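Local atomic coordinates of beta-galactoside alpha-2,6-sialyltransferase (Photobacterium sp., PDB entry 2Z4T), a protein that probably transfers sialic acid from a CMP-linked donor to the galactose of acceptors such as lactose, forming an alpha-2,6 linkage. Residues V121-P127 with S199-H204; T128-L132 with W151-V155; N173-P177 with H204-L209. All blocks are in the same frame, centred on the assembly; numbering follows the deposited sequence.

All three interactions gather at one end of the parallel strands of the first Rossmann-like domain of a GT-B glycosyltransferase, facing the cleft in which lactose and CMP are bound. Interaction 1, the middle one, pairs strand 103-122 with strand 194-201; its centre lies about 8 Å from that of interaction 2 and about 9 Å from that of interaction 3, while the centres of interactions 2 and 3 are about 14 Å apart. Interaction 2 is nested in the loop closed by interaction 1 and shares helix 126-141 with it, whereas the segments of interactions 1 and 3 alternate along the chain and both include His204. Together they join a magnesium site, through Thr128, to the acceptor pocket, through His123, Asn174 and His204.

Interaction 1: V121-P127 with S199-H204; sequences VDHASLP and SSNTAH. With GAL (beta-D-galactopyranose), chain B; C5P (cytidine-5'-monophosphate), chain C.
In the acceptor pocket, His123 and His204 converge on one sugar hydroxyl: O4 of the bound galactose is hydrogen-bonded to His123 NE2 at 2.9 Å and to His204 NE2 at 3.1 Å, His204 ND1 being held by His175. The two rings form a T-shaped (edge-to-face) stack, with the rim of His123 directed at the face of His204, where His123 CE1 comes within 3.4 Å of His204 CD2. A chi1 of 68°, which wedges CG between the backbone N and the carbonyl carbon, turns the His123 ring that way. Both histidines follow the ends of neighbouring parallel strands in a Rossmann-like domain of the GT-B fold. There Val121 N donates to Ser199 O (2.9 Å) and Asn201 N to Val121 O (3.3 Å). Just beyond, Asn201 ND2 reaches Asp122 OD1 at 2.9 Å, while Ala124 N closes an Asx turn on the same oxygen from the opposite face of the carboxylate; Asp122 OD2 is taken by Thr128 OG1. Asn201 ND2 also bonds Asp232, itself a galactose ligand, and Pro127 CG packs against this nitrogen at 3.7 Å. The other end of the Asn201 amide, OD1, accepts from His204 N at 3.0 Å.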
# COMPACT_ATOMS: atom_id res chain seq x y z
N VAL A 121 -1.66 -7.75 0.23
CA VAL A 121 -0.70 -8.55 -0.50
C VAL A 121 -0.15 -7.80 -1.71
O VAL A 121 -0.91 -7.30 -2.57
CB VAL A 121 -1.31 -9.90 -0.97
CG1 VAL A 121 -0.24 -10.83 -1.56
CG2 VAL A 121 -2.06 -10.62 0.18
N ASP A 122 1.18 -7.75 -1.78
CA ASP A 122 1.86 -7.17 -2.92
C ASP A 122 3.35 -7.48 -2.89
O ASP A 122 3.98 -7.54 -1.83
CB ASP A 122 1.64 -5.65 -2.96
CG ASP A 122 2.41 -4.99 -4.10
OD1 ASP A 122 2.33 -5.48 -5.25
OD2 ASP A 122 3.12 -4.00 -3.84
N HIS A 123 3.93 -7.65 -4.08
CA HIS A 123 5.33 -8.00 -4.21
C HIS A 123 6.08 -6.82 -4.80
O HIS A 123 7.31 -6.83 -4.82
CB HIS A 123 5.48 -9.20 -5.15
CG HIS A 123 5.13 -8.86 -6.57
ND1 HIS A 123 3.82 -8.73 -7.00
CD2 HIS A 123 5.91 -8.58 -7.64
CE1 HIS A 123 3.82 -8.39 -8.27
NE2 HIS A 123 5.07 -8.29 -8.69
N ALA A 124 5.34 -5.83 -5.31
CA ALA A 124 5.92 -4.71 -6.07
C ALA A 124 6.18 -3.51 -5.16
O ALA A 124 6.55 -3.70 -4.00
CB ALA A 124 5.03 -4.34 -7.23
N SER A 125 6.00 -2.28 -5.66
CA SER A 125 6.32 -1.07 -4.86
C SER A 125 5.11 -0.19 -4.62
O SER A 125 4.80 0.17 -3.47
CB SER A 125 7.41 -0.22 -5.51
OG SER A 125 8.56 -0.99 -5.78
N LEU A 126 4.41 0.14 -5.70
CA LEU A 126 3.28 1.05 -5.62
C LEU A 126 2.15 0.56 -4.71
O LEU A 126 1.80 1.27 -3.74
CB LEU A 126 2.75 1.35 -7.01
CG LEU A 126 2.04 2.69 -7.13
CD1 LEU A 126 2.83 3.81 -6.49
CD2 LEU A 126 1.83 2.98 -8.60
N PRO A 127 1.61 -0.66 -4.96
CA PRO A 127 0.51 -1.12 -4.10
C PRO A 127 0.91 -1.18 -2.63
O PRO A 127 0.10 -0.82 -1.75
CB PRO A 127 0.21 -2.52 -4.63
CG PRO A 127 0.76 -2.53 -6.05
CD PRO A 127 1.97 -1.65 -5.98
N SER A 199 -6.84 -6.59 0.20
CA SER A 199 -6.16 -5.62 -0.61
C SER A 199 -5.06 -6.28 -1.44
O SER A 199 -4.25 -7.05 -0.92
CB SER A 199 -5.57 -4.50 0.25
OG SER A 199 -5.05 -3.46 -0.57
N SER A 200 -5.03 -5.96 -2.73
CA SER A 200 -4.03 -6.52 -3.60
C SER A 200 -3.57 -5.58 -4.69
O SER A 200 -4.33 -4.71 -5.14
CB SER A 200 -4.53 -7.80 -4.26
OG SER A 200 -3.59 -8.26 -5.22
N ASN A 201 -2.31 -5.78 -5.08
CA ASN A 201 -1.81 -5.50 -6.43
C ASN A 201 -2.90 -5.88 -7.46
O ASN A 201 -3.40 -7.01 -7.44
CB ASN A 201 -0.52 -6.31 -6.63
CG ASN A 201 0.13 -6.09 -7.99
OD1 ASN A 201 -0.47 -6.39 -9.03
ND2 ASN A 201 1.38 -5.62 -7.98
N THR A 202 -3.26 -4.94 -8.33
CA THR A 202 -4.35 -5.15 -9.28
C THR A 202 -4.05 -6.24 -10.31
O THR A 202 -4.79 -7.24 -10.39
CB THR A 202 -4.76 -3.81 -9.97
OG1 THR A 202 -5.13 -2.86 -8.96
CG2 THR A 202 -5.94 -4.01 -10.93
N ALA A 203 -2.96 -6.05 -11.08
CA ALA A 203 -2.56 -7.01 -12.13
C ALA A 203 -2.45 -8.43 -11.62
O ALA A 203 -2.72 -9.38 -12.37
CB ALA A 203 -1.24 -6.61 -12.79
N HIS A 204 -2.06 -8.57 -10.35
CA HIS A 204 -1.85 -9.87 -9.70
C HIS A 204 -2.97 -10.27 -8.72
O HIS A 204 -2.75 -11.16 -7.89
CB HIS A 204 -0.51 -9.85 -8.94
CG HIS A 204 0.68 -9.75 -9.84
ND1 HIS A 204 1.41 -10.85 -10.23
CD2 HIS A 204 1.25 -8.69 -10.46
CE1 HIS A 204 2.37 -10.47 -11.05
NE2 HIS A 204 2.29 -9.16 -11.21
C1 GAL B . 7.67 -8.71 -11.60
C2 GAL B . 6.38 -9.24 -12.22
C3 GAL B . 5.72 -8.13 -13.04
C4 GAL B . 5.57 -6.85 -12.20
C5 GAL B . 6.89 -6.46 -11.53
C6 GAL B . 6.74 -5.32 -10.52
O2 GAL B . 6.67 -10.38 -13.02
O3 GAL B . 4.44 -8.55 -13.50
O4 GAL B . 4.57 -7.07 -11.23
O5 GAL B . 7.39 -7.57 -10.81
O6 GAL B . 6.40 -4.10 -11.13
O3P C5P C . 9.69 2.02 -12.44
P C5P C . 8.39 1.38 -12.10
O1P C5P C . 8.66 -0.09 -11.82
O2P C5P C . 7.28 1.76 -13.06
O5' C5P C . 7.94 2.07 -10.75
C5' C5P C . 6.93 1.53 -9.92
C4' C5P C . 7.10 2.23 -8.58
O4' C5P C . 8.39 1.93 -8.03
C3' C5P C . 7.09 3.74 -8.67
O3' C5P C . 5.78 4.30 -8.55
C2' C5P C . 7.88 4.12 -7.45
O2' C5P C . 7.12 3.91 -6.26
C1' C5P C . 8.94 3.07 -7.37
N1 C5P C . 10.18 3.55 -8.00
C2 C5P C . 11.04 4.40 -7.26
N3 C5P C . 12.20 4.84 -7.80
C4 C5P C . 12.55 4.49 -9.06
C5 C5P C . 11.72 3.65 -9.82
C6 C5P C . 10.52 3.18 -9.26
O2 C5P C . 10.75 4.77 -6.11
N4 C5P C . 13.73 4.94 -9.57

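Interaction 2: T128-L132 with W151-V155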
# COMPACT_ATOMS: atom_id res chain seq x y z
N THR A 128 2.15 -1.59 -2.38
CA THR A 128 2.62 -1.79 -1.03
C THR A 128 2.68 -0.45 -0.28
O THR A 128 2.37 -0.36 0.92
CB THR A 128 4.02 -2.49 -1.04
OG1 THR A 128 3.86 -3.88 -1.36
CG2 THR A 128 4.70 -2.38 0.32
N LEU A 129 3.07 0.60 -1.00
CA LEU A 129 3.11 1.93 -0.45
C LEU A 129 1.69 2.37 -0.05
O LEU A 129 1.49 2.86 1.06
CB LEU A 129 3.70 2.91 -1.47
CG LEU A 129 3.75 4.36 -1.02
CD1 LEU A 129 4.70 4.50 0.15
CD2 LEU A 129 4.16 5.25 -2.21
N GLN A 130 0.73 2.18 -0.95
CA GLN A 130 -0.64 2.58 -0.65
C GLN A 130 -1.24 1.76 0.51
O GLN A 130 -1.96 2.31 1.36
CB GLN A 130 -1.50 2.46 -1.89
CG GLN A 130 -1.17 3.48 -2.94
CD GLN A 130 -1.74 4.89 -2.67
OE1 GLN A 130 -1.20 5.89 -3.16
NE2 GLN A 130 -2.84 4.97 -1.92
N GLN A 131 -0.92 0.47 0.55
CA GLN A 131 -1.42 -0.41 1.61
C GLN A 131 -0.87 0.02 2.95
O GLN A 131 -1.61 0.07 3.93
CB GLN A 131 -1.09 -1.89 1.31
CG GLN A 131 -1.76 -2.44 0.04
CD GLN A 131 -1.27 -3.84 -0.36
OE1 GLN A 131 -0.17 -4.26 0.03
NE2 GLN A 131 -2.11 -4.57 -1.11
N LEU A 132 0.42 0.38 2.99
CA LEU A 132 1.04 0.90 4.20
C LEU A 132 0.27 2.09 4.74
O LEU A 132 0.01 2.17 5.95
CB LEU A 132 2.45 1.39 3.93
CG LEU A 132 3.53 1.26 5.02
CD1 LEU A 132 4.57 2.33 4.93
CD2 LEU A 132 3.01 1.15 6.45
N TRP A 151 4.32 -8.93 1.89
CA TRP A 151 4.97 -7.83 1.15
C TRP A 151 6.35 -8.24 0.70
O TRP A 151 7.05 -8.99 1.38
CB TRP A 151 5.14 -6.59 2.03
CG TRP A 151 3.91 -5.71 2.21
CD1 TRP A 151 2.75 -5.74 1.48
CD2 TRP A 151 3.73 -4.65 3.18
NE1 TRP A 151 1.87 -4.79 1.93
CE2 TRP A 151 2.45 -4.10 2.97
CE3 TRP A 151 4.54 -4.12 4.19
CZ2 TRP A 151 1.95 -3.04 3.74
CZ3 TRP A 151 4.05 -3.07 4.97
CH2 TRP A 151 2.77 -2.53 4.73
N GLY A 152 6.77 -7.73 -0.44
CA GLY A 152 8.12 -7.98 -0.91
C GLY A 152 9.14 -6.92 -0.55
O GLY A 152 10.28 -7.23 -0.28
N ARG A 153 8.73 -5.65 -0.55
CA ARG A 153 9.70 -4.56 -0.64
C ARG A 153 9.71 -3.61 0.55
O ARG A 153 10.47 -2.65 0.58
CB ARG A 153 9.52 -3.77 -1.95
CG ARG A 153 9.62 -4.66 -3.17
CD ARG A 153 10.47 -4.07 -4.25
NE ARG A 153 10.83 -5.10 -5.23
CZ ARG A 153 12.04 -5.66 -5.34
NH1 ARG A 153 13.05 -5.30 -4.54
NH2 ARG A 153 12.24 -6.60 -6.27
N ILE A 154 8.83 -3.86 1.51
CA ILE A 154 8.89 -3.17 2.78
C ILE A 154 8.83 -4.23 3.87
O ILE A 154 8.02 -5.16 3.83
CB ILE A 154 7.75 -2.13 2.95
CG1 ILE A 154 7.92 -0.99 1.95
CG2 ILE A 154 7.72 -1.58 4.38
CD1 ILE A 154 6.88 0.11 2.07
N VAL A 155 9.71 -4.11 4.84
CA VAL A 155 9.68 -5.04 5.93
C VAL A 155 9.74 -4.26 7.24
O VAL A 155 10.77 -3.72 7.60
CB VAL A 155 10.71 -6.23 5.71
CG1 VAL A 155 11.76 -5.90 4.62
CG2 VAL A 155 11.33 -6.75 7.04
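Thr128 and Trp151 mark the closest approach of the two backbones, their CA atoms 6.8 Å apart, where the first turns of helix 126-141 run past the irregular chain that leaves strand 146-151. Strand 103-122, this helix and strand 146-151 form a beta-alpha-beta crossover of the Rossmann-like domain, and the contact seals the helix against the end of its second strand. The Trp151 indole is the main surface. Thr128 lays its methyl on it in a CH-pi contact, with CG2 3.8 Å from the centroid of the five-membered ring and only 8° off its normal. The threonine's chi1 of -75° puts CG2 anti to the backbone N and over the indole, while OG1 turns to Asp122 OD2; Thr128 is also part of a magnesium site with Ala124, Gly152 and Arg153. The same methyl also touches Ile154 CD1 at 3.7 Å. Further along the helix, Leu132 crosses the six-membered end of the indole at about a right angle, its CG 3.9 Å from Trp151 CH2. Phe334, Ile337 and Val338 of helix 328-338 border the Leu132 and Ile154 side chains. Gln131 fixes the rotation of the indole from the pyrrole edge. Beyond CG its chain is extended and slides past the tryptophan in the opposite direction, with the amide and ring planes 19° apart. Its NE2 is hydrogen-bonded to Ser199 OG of strand 194-201, so the amide links that strand to the indole: Gln131 OE1 accepts the indole N-H from Trp151 NE1 at 2.8 Å.

Interaction 3: N173-P177 with H204-L209; sequences NNHTP and HSFDNL. With GLC (alpha-D-glucopyranose), chain D; GAL (beta-D-galactopyranose), chain B.
With CG of His175 opposite the carbonyl carbon (chi1 -57°), the ring reaches across to His204, and Asn208, at a similar chi1 of -71°, sends its amide to the backbone of the loop 173-177. His175 NE2 and His204 ND1 share a nearly straight hydrogen bond of 2.9 Å. The rings meet rim to rim, neither over the face of the other. Through this bond His175 acts as a second-shell residue, probably orienting the galactose-binding histidine. One face of the His175 ring is packed by Asp207, whose CB sits 3.8 Å from the ring centroid in a CH-pi contact. Asn208 works with both ends of its amide: OD1 accepts from Thr176 N at 3.2 Å, while ND2 bonds Ser200 OG and a water, which in turn donates to Asn174 O at 2.7 Å. Thr176 OG1 then donates to Asn208 O at 2.5 Å, in the carbonyl plane. The loop so moored carries Asn174, whose ND2 makes a weak hydrogen bond of 3.4 Å to O1 of the bound glucose. His204 is the N-cap residue of helix 205-216. From that helix Asn208 rests on Val121 of strand 103-122, which Thr176 of the loop also touches; Ser205 and Leu209 pack on strand 222-230, and Phe206 meets helix 249-265.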
# COMPACT_ATOMS: atom_id res chain seq x y z
N ASN A 173 6.50 -17.23 -4.91
CA ASN A 173 6.32 -16.85 -6.31
C ASN A 173 5.58 -15.51 -6.43
O ASN A 173 4.71 -15.35 -7.31
CB ASN A 173 5.56 -17.95 -7.08
CG ASN A 173 6.23 -19.32 -6.98
OD1 ASN A 173 7.45 -19.43 -7.16
ND2 ASN A 173 5.44 -20.36 -6.68
N ASN A 174 5.89 -14.59 -5.52
CA ASN A 174 5.33 -13.24 -5.51
C ASN A 174 3.87 -13.11 -5.12
O ASN A 174 3.29 -12.03 -5.25
CB ASN A 174 5.52 -12.59 -6.87
CG ASN A 174 6.98 -12.42 -7.21
OD1 ASN A 174 7.81 -12.19 -6.32
ND2 ASN A 174 7.31 -12.53 -8.48
N HIS A 175 3.29 -14.22 -4.68
CA HIS A 175 1.87 -14.25 -4.37
C HIS A 175 1.56 -14.77 -2.96
O HIS A 175 2.41 -15.38 -2.28
CB HIS A 175 1.12 -15.05 -5.45
CG HIS A 175 1.32 -14.52 -6.85
ND1 HIS A 175 1.72 -15.32 -7.90
CD2 HIS A 175 1.21 -13.27 -7.35
CE1 HIS A 175 1.84 -14.59 -8.99
NE2 HIS A 175 1.53 -13.34 -8.69
N THR A 176 0.34 -14.47 -2.52
CA THR A 176 -0.27 -15.05 -1.33
C THR A 176 0.25 -16.46 -1.07
O THR A 176 0.09 -17.35 -1.90
CB THR A 176 -1.82 -15.09 -1.51
OG1 THR A 176 -2.28 -13.76 -1.81
CG2 THR A 176 -2.53 -15.63 -0.27
N PRO A 177 0.91 -16.66 0.08
CA PRO A 177 1.39 -17.97 0.44
C PRO A 177 0.34 -18.82 1.12
O PRO A 177 -0.58 -18.29 1.74
CB PRO A 177 2.53 -17.66 1.41
CG PRO A 177 2.13 -16.35 2.06
CD PRO A 177 1.28 -15.62 1.06
N HIS A 204 -2.06 -8.57 -10.35
CA HIS A 204 -1.85 -9.87 -9.70
C HIS A 204 -2.97 -10.27 -8.72
O HIS A 204 -2.75 -11.16 -7.89
CB HIS A 204 -0.51 -9.85 -8.94
CG HIS A 204 0.68 -9.75 -9.84
ND1 HIS A 204 1.41 -10.85 -10.23
CD2 HIS A 204 1.25 -8.69 -10.46
CE1 HIS A 204 2.37 -10.47 -11.05
NE2 HIS A 204 2.29 -9.16 -11.21
N SER A 205 -4.13 -9.60 -8.82
CA SER A 205 -5.24 -9.83 -7.87
C SER A 205 -5.55 -11.33 -7.75
O SER A 205 -6.09 -11.77 -6.72
CB SER A 205 -6.44 -8.85 -7.96
OG SER A 205 -6.76 -8.46 -9.28
N PHE A 206 -5.38 -12.11 -8.82
CA PHE A 206 -6.40 -13.04 -9.21
C PHE A 206 -5.66 -14.12 -8.35
O PHE A 206 -6.25 -14.72 -7.45
CB PHE A 206 -6.37 -13.48 -10.68
CG PHE A 206 -7.13 -14.79 -10.93
CD1 PHE A 206 -8.41 -14.78 -11.46
CD2 PHE A 206 -6.55 -16.03 -10.60
CE1 PHE A 206 -9.12 -15.98 -11.66
CE2 PHE A 206 -7.24 -17.24 -10.80
CZ PHE A 206 -8.53 -17.22 -11.33
N ASP A 207 -4.35 -14.29 -8.59
CA ASP A 207 -3.48 -15.21 -7.83
C ASP A 207 -3.26 -14.83 -6.36
O ASP A 207 -2.91 -15.70 -5.55
CB ASP A 207 -2.10 -15.33 -8.47
CG ASP A 207 -2.08 -16.25 -9.68
OD1 ASP A 207 -2.96 -17.11 -9.84
OD2 ASP A 207 -1.15 -16.12 -10.50
N ASN A 208 -3.43 -13.56 -6.01
CA ASN A 208 -3.37 -13.19 -4.60
C ASN A 208 -4.68 -13.45 -3.85
O ASN A 208 -4.66 -13.80 -2.67
CB ASN A 208 -2.96 -11.73 -4.43
CG ASN A 208 -1.50 -11.50 -4.77
OD1 ASN A 208 -0.67 -12.42 -4.71
ND2 ASN A 208 -1.17 -10.25 -5.14
N LEU A 209 -5.82 -13.27 -4.52
CA LEU A 209 -7.09 -13.24 -3.80
C LEU A 209 -7.88 -14.50 -3.94
O LEU A 209 -8.52 -14.94 -2.99
CB LEU A 209 -7.92 -12.02 -4.16
CG LEU A 209 -7.21 -10.70 -3.84
CD1 LEU A 209 -8.19 -9.58 -4.01
CD2 LEU A 209 -6.62 -10.66 -2.45
C1 GLC D . 11.58 -11.02 -8.83
C2 GLC D . 11.12 -9.61 -8.47
C3 GLC D . 9.69 -9.42 -8.99
C4 GLC D . 9.56 -9.76 -10.48
C5 GLC D . 10.19 -11.15 -10.76
C6 GLC D . 10.24 -11.71 -12.19
O1 GLC D . 10.71 -12.01 -8.28
O2 GLC D . 11.11 -9.39 -7.07
O3 GLC D . 9.27 -8.11 -8.68
O4 GLC D . 8.18 -9.74 -10.79
O5 GLC D . 11.52 -11.15 -10.25
O6 GLC D . 9.76 -10.85 -13.21
C1 GAL B . 7.67 -8.71 -11.60
C2 GAL B . 6.38 -9.24 -12.22
C3 GAL B . 5.72 -8.13 -13.04
C4 GAL B . 5.57 -6.85 -12.20
C5 GAL B . 6.89 -6.46 -11.53
C6 GAL B . 6.74 -5.32 -10.52
O2 GAL B . 6.67 -10.38 -13.02
O3 GAL B . 4.44 -8.55 -13.50
O4 GAL B . 4.57 -7.07 -11.23
O5 GAL B . 7.39 -7.57 -10.81
O6 GAL B . 6.40 -4.10 -11.13
O HOH W 1 1.68 -9.89 -5.59